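PDB 5CI5: extracellular solute-binding protein family 1 from Pseudothermotoga lettingae, which binds alpha-D-tagatopyranose in its cleft and, as a solute-binding protein of an ABC transporter, probably delivers such sugars to the membrane permease. Local coordinates for residues A[214-218]-A[404-409]; A[190-194]-A[370-376]; A[240-244]-A[388-392]. One frame throughout, in Å; residues are numbered along the deposited sequence.

Interaction 1: A[214-218]-A[404-409]; sequences KAAFD and AAENVN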
loop_
_atom_site.group_PDB
_atom_site.type_symbol
_atom_site.label_atom_id
_atom_site.label_comp_id
_atom_site.label_asym_id
_atom_site.label_seq_id
_atom_site.Cartn_x
_atom_site.Cartn_y
_atom_site.Cartn_z
ATOM N N LYS A 214 -21.978 -6.900 4.280
ATOM C CA LYS A 214 -21.759 -7.859 5.338
ATOM C C LYS A 214 -20.286 -8.298 5.356
ATOM O O LYS A 214 -19.655 -8.388 4.306
ATOM C CB LYS A 214 -22.688 -9.071 5.114
ATOM C CG LYS A 214 -22.568 -10.229 6.079
ATOM C CD LYS A 214 -23.618 -11.306 5.769
ATOM C CE LYS A 214 -23.294 -12.651 6.406
ATOM N NZ LYS A 214 -22.009 -13.234 5.882
ATOM N N ALA A 215 -19.760 -8.580 6.539
ATOM C CA ALA A 215 -18.463 -9.237 6.653
ATOM C C ALA A 215 -18.516 -10.638 6.078
ATOM O O ALA A 215 -19.516 -11.356 6.212
ATOM C CB ALA A 215 -18.006 -9.278 8.098
ATOM N N ALA A 216 -17.427 -11.037 5.447
ATOM C CA ALA A 216 -17.331 -12.360 4.837
ATOM C C ALA A 216 -16.141 -13.143 5.398
ATOM O O ALA A 216 -16.018 -14.340 5.152
ATOM C CB ALA A 216 -17.224 -12.246 3.325
ATOM N N PHE A 217 -15.264 -12.487 6.150
ATOM C CA PHE A 217 -14.022 -13.142 6.588
ATOM C C PHE A 217 -14.191 -14.084 7.776
ATOM O O PHE A 217 -13.264 -14.830 8.065
ATOM C CB PHE A 217 -12.929 -12.107 6.927
ATOM C CG PHE A 217 -13.296 -11.132 8.045
ATOM C CD1 PHE A 217 -13.024 -11.432 9.365
ATOM C CD2 PHE A 217 -13.880 -9.900 7.764
ATOM C CE1 PHE A 217 -13.332 -10.534 10.371
ATOM C CE2 PHE A 217 -14.198 -9.020 8.773
ATOM C CZ PHE A 217 -13.924 -9.339 10.076
ATOM N N ASP A 218 -15.328 -14.057 8.478
ATOM C CA ASP A 218 -15.563 -15.015 9.582
ATOM C C ASP A 218 -16.060 -16.333 8.983
ATOM O O ASP A 218 -17.255 -16.683 9.050
ATOM C CB ASP A 218 -16.557 -14.476 10.621
ATOM C CG ASP A 218 -16.642 -15.366 11.894
ATOM O OD1 ASP A 218 -15.820 -16.291 12.056
ATOM O OD2 ASP A 218 -17.527 -15.142 12.757
ATOM N N ALA A 404 -14.514 -9.277 15.548
ATOM C CA ALA A 404 -14.217 -8.389 14.441
ATOM C C ALA A 404 -15.333 -8.370 13.409
ATOM O O ALA A 404 -15.732 -7.313 12.925
ATOM C CB ALA A 404 -12.884 -8.796 13.782
ATOM N N ALA A 405 -15.856 -9.535 13.083
ATOM C CA ALA A 405 -16.892 -9.629 12.067
ATOM C C ALA A 405 -18.189 -9.005 12.574
ATOM O O ALA A 405 -18.870 -8.303 11.837
ATOM C CB ALA A 405 -17.110 -11.079 11.655
ATOM N N GLU A 406 -18.519 -9.258 13.831
ATOM C CA GLU A 406 -19.699 -8.641 14.428
ATOM C C GLU A 406 -19.591 -7.116 14.420
ATOM O O GLU A 406 -20.549 -6.415 14.087
ATOM C CB GLU A 406 -19.915 -9.184 15.848
ATOM C CG GLU A 406 -20.469 -10.614 15.805
ATOM C CD GLU A 406 -20.536 -11.327 17.148
ATOM O OE1 GLU A 406 -19.988 -10.829 18.151
ATOM O OE2 GLU A 406 -21.149 -12.417 17.187
ATOM N N ASN A 407 -18.411 -6.592 14.736
ATOM C CA ASN A 407 -18.217 -5.153 14.744
ATOM C C ASN A 407 -18.277 -4.579 13.339
ATOM O O ASN A 407 -18.801 -3.482 13.115
ATOM C CB ASN A 407 -16.889 -4.800 15.400
ATOM C CG ASN A 407 -16.910 -5.011 16.895
ATOM O OD1 ASN A 407 -17.975 -5.156 17.505
ATOM N ND2 ASN A 407 -15.728 -5.039 17.501
ATOM N N VAL A 408 -17.730 -5.305 12.374
ATOM C CA VAL A 408 -17.802 -4.860 10.985
ATOM C C VAL A 408 -19.269 -4.811 10.526
ATOM O O VAL A 408 -19.684 -3.871 9.838
ATOM C CB VAL A 408 -16.964 -5.769 10.075
ATOM C CG1 VAL A 408 -17.308 -5.555 8.598
ATOM C CG2 VAL A 408 -15.483 -5.518 10.322
ATOM N N ASN A 409 -20.065 -5.799 10.910
ATOM C CA ASN A 409 -21.460 -5.787 10.485
ATOM C C ASN A 409 -22.232 -4.629 11.109
ATOM O O ASN A 409 -23.126 -4.071 10.465
ATOM C CB ASN A 409 -22.133 -7.122 10.812
ATOM C CG ASN A 409 -21.699 -8.224 9.880
ATOM O OD1 ASN A 409 -21.205 -7.970 8.781
ATOM N ND2 ASN A 409 -21.905 -9.467 10.298
HETATM O O HOH W 1 -20.833 -11.690 8.659
#
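Lys-214 and Ala-215, in the extended start of the loop 214-218, run past helix 397-413 with Ala-215 CA 5.7 Å from Ala-405 CA, a spacing so close that small side chains suit the gap. Asn-409 ties the two together like a clamp on the loop peptide. Its OD1 accepts the backbone N-H of Ala-215 at 2.7 Å, the hydrogen almost on the N-to-O line (177°) and the donor lying in the plane of the amide carbonyl. The other end of the same amide, ND2, donates to a water that in turn donates to Ala-215 O, while Lys-214 folds its chain back at the last torsion to put NZ on that same oxygen, 3.1 Å away. Next to this polar strip, Ala-215 CB packs on Val-408 CG1 at 3.8 Å. Phe-217 reaches the helix with its far rim: CE2 meets Val-408 CG2 at 4.0 Å near the ring plane, and CZ touches the peptide link joining Ala-404 to Ala-405. Ile-383 and Met-386 of helix 376-391 and Tyr-196 of helix 190-202 also touch this ring. Asparagine suits the seam because it takes the N-H of Ala-215 directly and reaches the C=O through a water, beside a largely apolar interface.

Interaction 2: A[190-194]-A[370-376]; sequences EHTTL and RPPIPQY. With T6T (alpha-D-tagatopyranose), chain C.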
loop_
_atom_site.group_PDB
_atom_site.type_symbol
_atom_site.label_atom_id
_atom_site.label_comp_id
_atom_site.label_asym_id
_atom_site.label_seq_id
_atom_site.Cartn_x
_atom_site.Cartn_y
_atom_site.Cartn_z
ATOM N N GLU A 190 -2.346 0.114 8.863
ATOM C CA GLU A 190 -2.958 -0.510 7.709
ATOM C C GLU A 190 -2.175 -1.729 7.238
ATOM O O GLU A 190 -2.767 -2.616 6.656
ATOM C CB GLU A 190 -3.068 0.517 6.578
ATOM C CG GLU A 190 -3.763 0.041 5.332
ATOM C CD GLU A 190 -5.245 -0.194 5.483
ATOM O OE1 GLU A 190 -5.816 0.129 6.544
ATOM O OE2 GLU A 190 -5.836 -0.719 4.532
ATOM N N HIS A 191 -0.857 -1.756 7.464
ATOM C CA HIS A 191 -0.039 -2.892 7.023
ATOM C C HIS A 191 -0.605 -4.210 7.571
ATOM O O HIS A 191 -0.552 -5.260 6.925
ATOM C CB HIS A 191 1.429 -2.803 7.482
ATOM C CG HIS A 191 2.084 -1.468 7.310
ATOM N ND1 HIS A 191 1.936 -0.446 8.224
ATOM C CD2 HIS A 191 2.968 -1.019 6.386
ATOM C CE1 HIS A 191 2.674 0.585 7.850
ATOM N NE2 HIS A 191 3.306 0.265 6.732
ATOM N N THR A 192 -1.094 -4.177 8.800
ATOM C CA THR A 192 -1.603 -5.376 9.446
ATOM C C THR A 192 -2.900 -5.882 8.788
ATOM O O THR A 192 -3.073 -7.079 8.542
ATOM C CB THR A 192 -1.792 -5.091 10.935
ATOM O OG1 THR A 192 -0.505 -4.767 11.473
ATOM C CG2 THR A 192 -2.412 -6.306 11.681
ATOM N N THR A 193 -3.776 -4.965 8.414
ATOM C CA THR A 193 -4.947 -5.327 7.640
ATOM C C THR A 193 -4.560 -5.895 6.299
ATOM O O THR A 193 -5.128 -6.884 5.853
ATOM C CB THR A 193 -5.856 -4.128 7.425
ATOM O OG1 THR A 193 -6.266 -3.697 8.717
ATOM C CG2 THR A 193 -7.108 -4.478 6.571
ATOM N N LEU A 194 -3.614 -5.246 5.637
ATOM C CA LEU A 194 -3.181 -5.714 4.334
ATOM C C LEU A 194 -2.558 -7.088 4.428
ATOM O O LEU A 194 -2.789 -7.937 3.556
ATOM C CB LEU A 194 -2.206 -4.705 3.704
ATOM C CG LEU A 194 -2.830 -3.380 3.265
ATOM C CD1 LEU A 194 -1.761 -2.326 3.110
ATOM C CD2 LEU A 194 -3.613 -3.557 1.983
ATOM N N ARG A 370 -9.375 -3.315 -1.600
ATOM C CA ARG A 370 -10.127 -2.933 -0.408
ATOM C C ARG A 370 -11.444 -2.317 -0.878
ATOM O O ARG A 370 -11.502 -1.653 -1.916
ATOM C CB ARG A 370 -9.325 -1.945 0.442
ATOM C CG ARG A 370 -8.169 -2.608 1.172
ATOM C CD ARG A 370 -7.072 -1.610 1.606
ATOM N NE ARG A 370 -6.169 -1.275 0.526
ATOM C CZ ARG A 370 -5.090 -0.513 0.684
ATOM N NH1 ARG A 370 -4.787 -0.012 1.872
ATOM N NH2 ARG A 370 -4.319 -0.262 -0.347
ATOM N N PRO A 371 -12.518 -2.552 -0.130
ATOM C CA PRO A 371 -13.823 -2.079 -0.611
ATOM C C PRO A 371 -13.919 -0.545 -0.670
ATOM O O PRO A 371 -13.592 0.115 0.324
ATOM C CB PRO A 371 -14.804 -2.657 0.413
ATOM C CG PRO A 371 -14.009 -2.933 1.606
ATOM C CD PRO A 371 -12.617 -3.247 1.152
ATOM N N PRO A 372 -14.350 0.005 -1.824
ATOM C CA PRO A 372 -14.373 1.473 -2.022
ATOM C C PRO A 372 -15.607 2.094 -1.374
ATOM O O PRO A 372 -16.508 2.638 -2.042
ATOM C CB PRO A 372 -14.378 1.612 -3.554
ATOM C CG PRO A 372 -15.127 0.411 -3.998
ATOM C CD PRO A 372 -14.670 -0.701 -3.076
ATOM N N ILE A 373 -15.647 2.005 -0.050
ATOM C CA ILE A 373 -16.805 2.443 0.728
ATOM C C ILE A 373 -16.354 3.279 1.894
ATOM O O ILE A 373 -15.225 3.129 2.404
ATOM C CB ILE A 373 -17.647 1.226 1.221
ATOM C CG1 ILE A 373 -16.844 0.392 2.231
ATOM C CG2 ILE A 373 -18.101 0.396 0.023
ATOM C CD1 ILE A 373 -17.590 -0.817 2.801
ATOM N N PRO A 374 -17.230 4.179 2.345
ATOM C CA PRO A 374 -16.848 5.127 3.389
ATOM C C PRO A 374 -16.580 4.469 4.726
ATOM O O PRO A 374 -15.970 5.082 5.599
ATOM C CB PRO A 374 -18.066 6.072 3.470
ATOM C CG PRO A 374 -18.942 5.733 2.360
ATOM C CD PRO A 374 -18.624 4.371 1.892
ATOM N N GLN A 375 -17.043 3.235 4.895
ATOM C CA GLN A 375 -16.844 2.508 6.134
ATOM C C GLN A 375 -15.459 1.850 6.234
ATOM O O GLN A 375 -15.119 1.298 7.291
ATOM C CB GLN A 375 -17.900 1.413 6.285
ATOM C CG GLN A 375 -19.304 1.949 6.467
ATOM C CD GLN A 375 -20.008 2.249 5.178
ATOM O OE1 GLN A 375 -19.474 2.091 4.079
ATOM N NE2 GLN A 375 -21.251 2.698 5.306
ATOM N N TYR A 376 -14.673 1.865 5.149
ATOM C CA TYR A 376 -13.505 0.994 5.111
ATOM C C TYR A 376 -12.503 1.309 6.263
ATOM O O TYR A 376 -12.012 0.397 6.924
ATOM C CB TYR A 376 -12.792 1.031 3.752
ATOM C CG TYR A 376 -11.529 0.211 3.874
ATOM C CD1 TYR A 376 -11.604 -1.171 4.031
ATOM C CD2 TYR A 376 -10.286 0.809 3.983
ATOM C CE1 TYR A 376 -10.479 -1.927 4.217
ATOM C CE2 TYR A 376 -9.156 0.048 4.180
ATOM C CZ TYR A 376 -9.259 -1.309 4.304
ATOM O OH TYR A 376 -8.148 -2.068 4.548
HETATM O O3 T6T C . 0.044 0.415 -1.066
HETATM C C3 T6T C . 0.135 1.739 -0.551
HETATM C C4 T6T C . -1.143 2.050 0.227
HETATM O O4 T6T C . -2.290 1.816 -0.601
HETATM C C5 T6T C . -1.171 1.167 1.455
HETATM O O5 T6T C . -2.346 1.428 2.226
HETATM C C6 T6T C . 0.088 1.379 2.289
HETATM O O6 T6T C . 1.229 1.059 1.494
HETATM C C2 T6T C . 1.349 1.858 0.313
HETATM O O2 T6T C . 1.538 3.228 0.686
HETATM C C1 T6T C . 2.615 1.376 -0.428
HETATM O O1 T6T C . 2.829 2.013 -1.634
#
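Glu-190 and Arg-370 meet beside the bound alpha-D-tagatopyranose. Arg-370 NH1 makes two bonds there: it donates to O5 of the sugar at 2.9 Å, nearly straight at 173°, and to Glu-190 OE2, also at 2.9 Å, in a salt bridge. Arg-370 NH2 donates to sugar O4 at 2.9 Å, so one guanidinium edge spans two neighbouring hydroxyls, the kind of paired recognition for which arginine is well shaped. NH2 also bonds to Leu-298 O. Leu-194 covers one guanidinium face, its CD2 lying 3.5 Å above the plane and over the centre, while CD1 reaches toward the sugar.

Behind this first shell stands the carboxylate of Glu-190, a residue that also lines the pocket with its CG near sugar O5. Glu-190 has CG anti to the backbone N (chi1 -176°) and a bend at the next torsion, which swings its acid group across to the loop 370-376. Glu-190 OE2 is gripped by two donors: Arg-370 NH1 comes in on its anti side, tilted 29° from the carboxylate plane, and Tyr-376 OH donates on its syn side at 2.7 Å. OE2 lies at the edge of the tyrosine ring. OE1 is hydrogen-bonded to Ser-380, which also bonds to Thr-193 OG1. Thr-193 CG2 packs against Tyr-376 OH at 3.3 Å, and Arg-370 CB lies over one face of the same ring.

Outward again, the type I turn from Ile-373 to Tyr-376 leads into helix 376-391, which supplies Ser-380. Arg-370 is thus a first-shell sugar ligand whose orientation Glu-190, itself held by Tyr-376 and Ser-380, helps to fix. The carboxylate probably offsets the arginine's charge in this buried pocket, while NH1 and NH2 each direct an N-H at the sugar.

Interaction 3: A[240-244]-A[388-392]; sequences PNAIQ and QRVLL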
loop_
_atom_site.group_PDB
_atom_site.type_symbol
_atom_site.label_atom_id
_atom_site.label_comp_id
_atom_site.label_asym_id
_atom_site.label_seq_id
_atom_site.Cartn_x
_atom_site.Cartn_y
_atom_site.Cartn_z
ATOM N N PRO A 240 10.394 -10.951 13.544
ATOM C CA PRO A 240 10.587 -10.029 14.665
ATOM C C PRO A 240 9.235 -9.753 15.331
ATOM O O PRO A 240 8.177 -10.061 14.768
ATOM C CB PRO A 240 11.156 -8.772 13.997
ATOM C CG PRO A 240 11.697 -9.243 12.700
ATOM C CD PRO A 240 10.768 -10.334 12.272
ATOM N N ASN A 241 9.265 -9.137 16.504
ATOM C CA ASN A 241 8.059 -8.896 17.280
ATOM C C ASN A 241 6.961 -8.197 16.485
ATOM O O ASN A 241 7.039 -7.001 16.218
ATOM C CB ASN A 241 8.407 -8.056 18.513
ATOM C CG ASN A 241 7.270 -7.990 19.512
ATOM O OD1 ASN A 241 6.106 -8.233 19.177
ATOM N ND2 ASN A 241 7.602 -7.647 20.749
ATOM N N ALA A 242 5.948 -8.965 16.095
ATOM C CA ALA A 242 4.947 -8.490 15.156
ATOM C C ALA A 242 4.098 -7.357 15.728
ATOM O O ALA A 242 3.573 -6.531 14.993
ATOM C CB ALA A 242 4.047 -9.639 14.713
ATOM N N ILE A 243 3.952 -7.319 17.050
ATOM C CA ILE A 243 3.181 -6.252 17.674
ATOM C C ILE A 243 3.867 -4.897 17.468
ATOM O O ILE A 243 3.180 -3.866 17.415
ATOM C CB ILE A 243 2.966 -6.543 19.191
ATOM C CG1 ILE A 243 1.873 -7.590 19.370
ATOM C CG2 ILE A 243 2.612 -5.265 19.965
ATOM C CD1 ILE A 243 0.483 -7.133 18.909
ATOM N N GLN A 244 5.195 -4.895 17.333
ATOM C CA GLN A 244 5.980 -3.667 17.221
ATOM C C GLN A 244 6.334 -3.245 15.806
ATOM O O GLN A 244 6.666 -2.079 15.579
ATOM C CB GLN A 244 7.313 -3.797 17.963
ATOM C CG GLN A 244 7.229 -4.044 19.433
ATOM C CD GLN A 244 8.619 -4.216 20.022
ATOM O OE1 GLN A 244 9.308 -5.189 19.730
ATOM N NE2 GLN A 244 9.051 -3.252 20.820
ATOM N N GLN A 388 -3.966 -8.116 16.482
ATOM C CA GLN A 388 -3.186 -7.783 17.672
ATOM C C GLN A 388 -3.609 -8.591 18.882
ATOM O O GLN A 388 -2.753 -9.050 19.645
ATOM C CB GLN A 388 -3.300 -6.302 18.050
ATOM C CG GLN A 388 -2.480 -5.389 17.260
ATOM C CD GLN A 388 -1.820 -4.306 18.130
ATOM O OE1 GLN A 388 -2.386 -3.841 19.139
ATOM N NE2 GLN A 388 -0.614 -3.926 17.751
ATOM N N ARG A 389 -4.909 -8.788 19.059
ATOM C CA ARG A 389 -5.417 -9.443 20.260
ATOM C C ARG A 389 -4.990 -10.905 20.250
ATOM O O ARG A 389 -4.739 -11.490 21.295
ATOM C CB ARG A 389 -6.939 -9.289 20.356
ATOM C CG ARG A 389 -7.389 -7.847 20.665
ATOM C CD ARG A 389 -7.874 -7.676 22.099
ATOM N NE ARG A 389 -9.324 -7.685 22.194
ATOM C CZ ARG A 389 -9.995 -7.946 23.311
ATOM N NH1 ARG A 389 -9.347 -8.225 24.439
ATOM N NH2 ARG A 389 -11.314 -7.928 23.299
ATOM N N VAL A 390 -4.888 -11.495 19.067
ATOM C CA VAL A 390 -4.363 -12.848 18.966
ATOM C C VAL A 390 -2.868 -12.861 19.300
ATOM O O VAL A 390 -2.408 -13.698 20.093
ATOM C CB VAL A 390 -4.614 -13.446 17.563
ATOM C CG1 VAL A 390 -3.876 -14.771 17.412
ATOM C CG2 VAL A 390 -6.088 -13.605 17.349
ATOM N N LEU A 391 -2.108 -11.932 18.722
ATOM C CA LEU A 391 -0.668 -11.883 18.945
ATOM C C LEU A 391 -0.354 -11.677 20.431
ATOM O O LEU A 391 0.616 -12.224 20.937
ATOM C CB LEU A 391 -0.033 -10.756 18.123
ATOM C CG LEU A 391 -0.041 -10.974 16.615
ATOM C CD1 LEU A 391 0.471 -9.725 15.902
ATOM C CD2 LEU A 391 0.812 -12.166 16.242
ATOM N N LEU A 392 -1.196 -10.902 21.103
ATOM C CA LEU A 392 -1.004 -10.569 22.512
ATOM C C LEU A 392 -1.485 -11.673 23.432
ATOM O O LEU A 392 -1.232 -11.624 24.647
ATOM C CB LEU A 392 -1.736 -9.275 22.858
ATOM C CG LEU A 392 -1.216 -7.965 22.259
ATOM C CD1 LEU A 392 -2.268 -6.873 22.346
ATOM C CD2 LEU A 392 0.058 -7.555 22.979
HETATM O O HOH W 2 1.501 -2.020 18.479
#
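Ile-243 reaches from the loop 240-244 onto the C-terminal part of helix 376-391. From CB the chain divides: CG2 stays on the side of Gln-388, 4.1 Å from its NE2, whereas CG1, anti to the carbonyl carbon (chi1 -77°), heads for Leu-391 CB at 3.9 Å. CD1 at the tip then settles among three residues of 388-392, touching Gln-388 NE2 at 3.6 Å, Leu-391 CB at 3.7 Å and Leu-392 CG at 3.8 Å. Isoleucine suits this place because its long CG1-CD1 arm reaches the helix while CG2 covers the side by Gln-388. Replacing it with an alanine would probably open a gap between Gln-388, Leu-391 and Leu-392 and leave Leu-391 CB without its neighbour from the loop. Ala-242 CB meets Leu-391 CD1 at 3.8 Å. Polar help comes through water: Ile-243 O accepts from a water that accepts from Gln-388 NE2, an amide nitrogen also bonded to Gly-186 O. Asn-241 OD1 takes the N-H of Ile-243. This Asx turn shapes the loop between helices 220-234 and 247-255, and Ile-243, with Ala-242, packs it on a helix of the alpha/beta solute-binding fold, well away from the sugar.

In the fold
Interaction 2 lies nearest the middle of the chain, about 10 Å from its centre to the chain's centre, and is the one that touches the sugar; the centres of interactions 1 and 3 sit about 22 and 20 Å out. Interaction 1 is nevertheless buried, whereas interaction 3 is a surface contact. Helix 376-391 links them: it begins at Tyr-376 in interaction 2, its C-terminal part carries interaction 3, and it is followed by helix 397-413, which carries interaction 1. The chemistry follows the position. At the pocket, charged and hydroxyl groups are bonded directly to each other and to the ligand; both outer contacts combine apolar packing with a water bridge, and only interaction 1 adds a direct hydrogen bond, from a backbone N-H to an asparagine side chain.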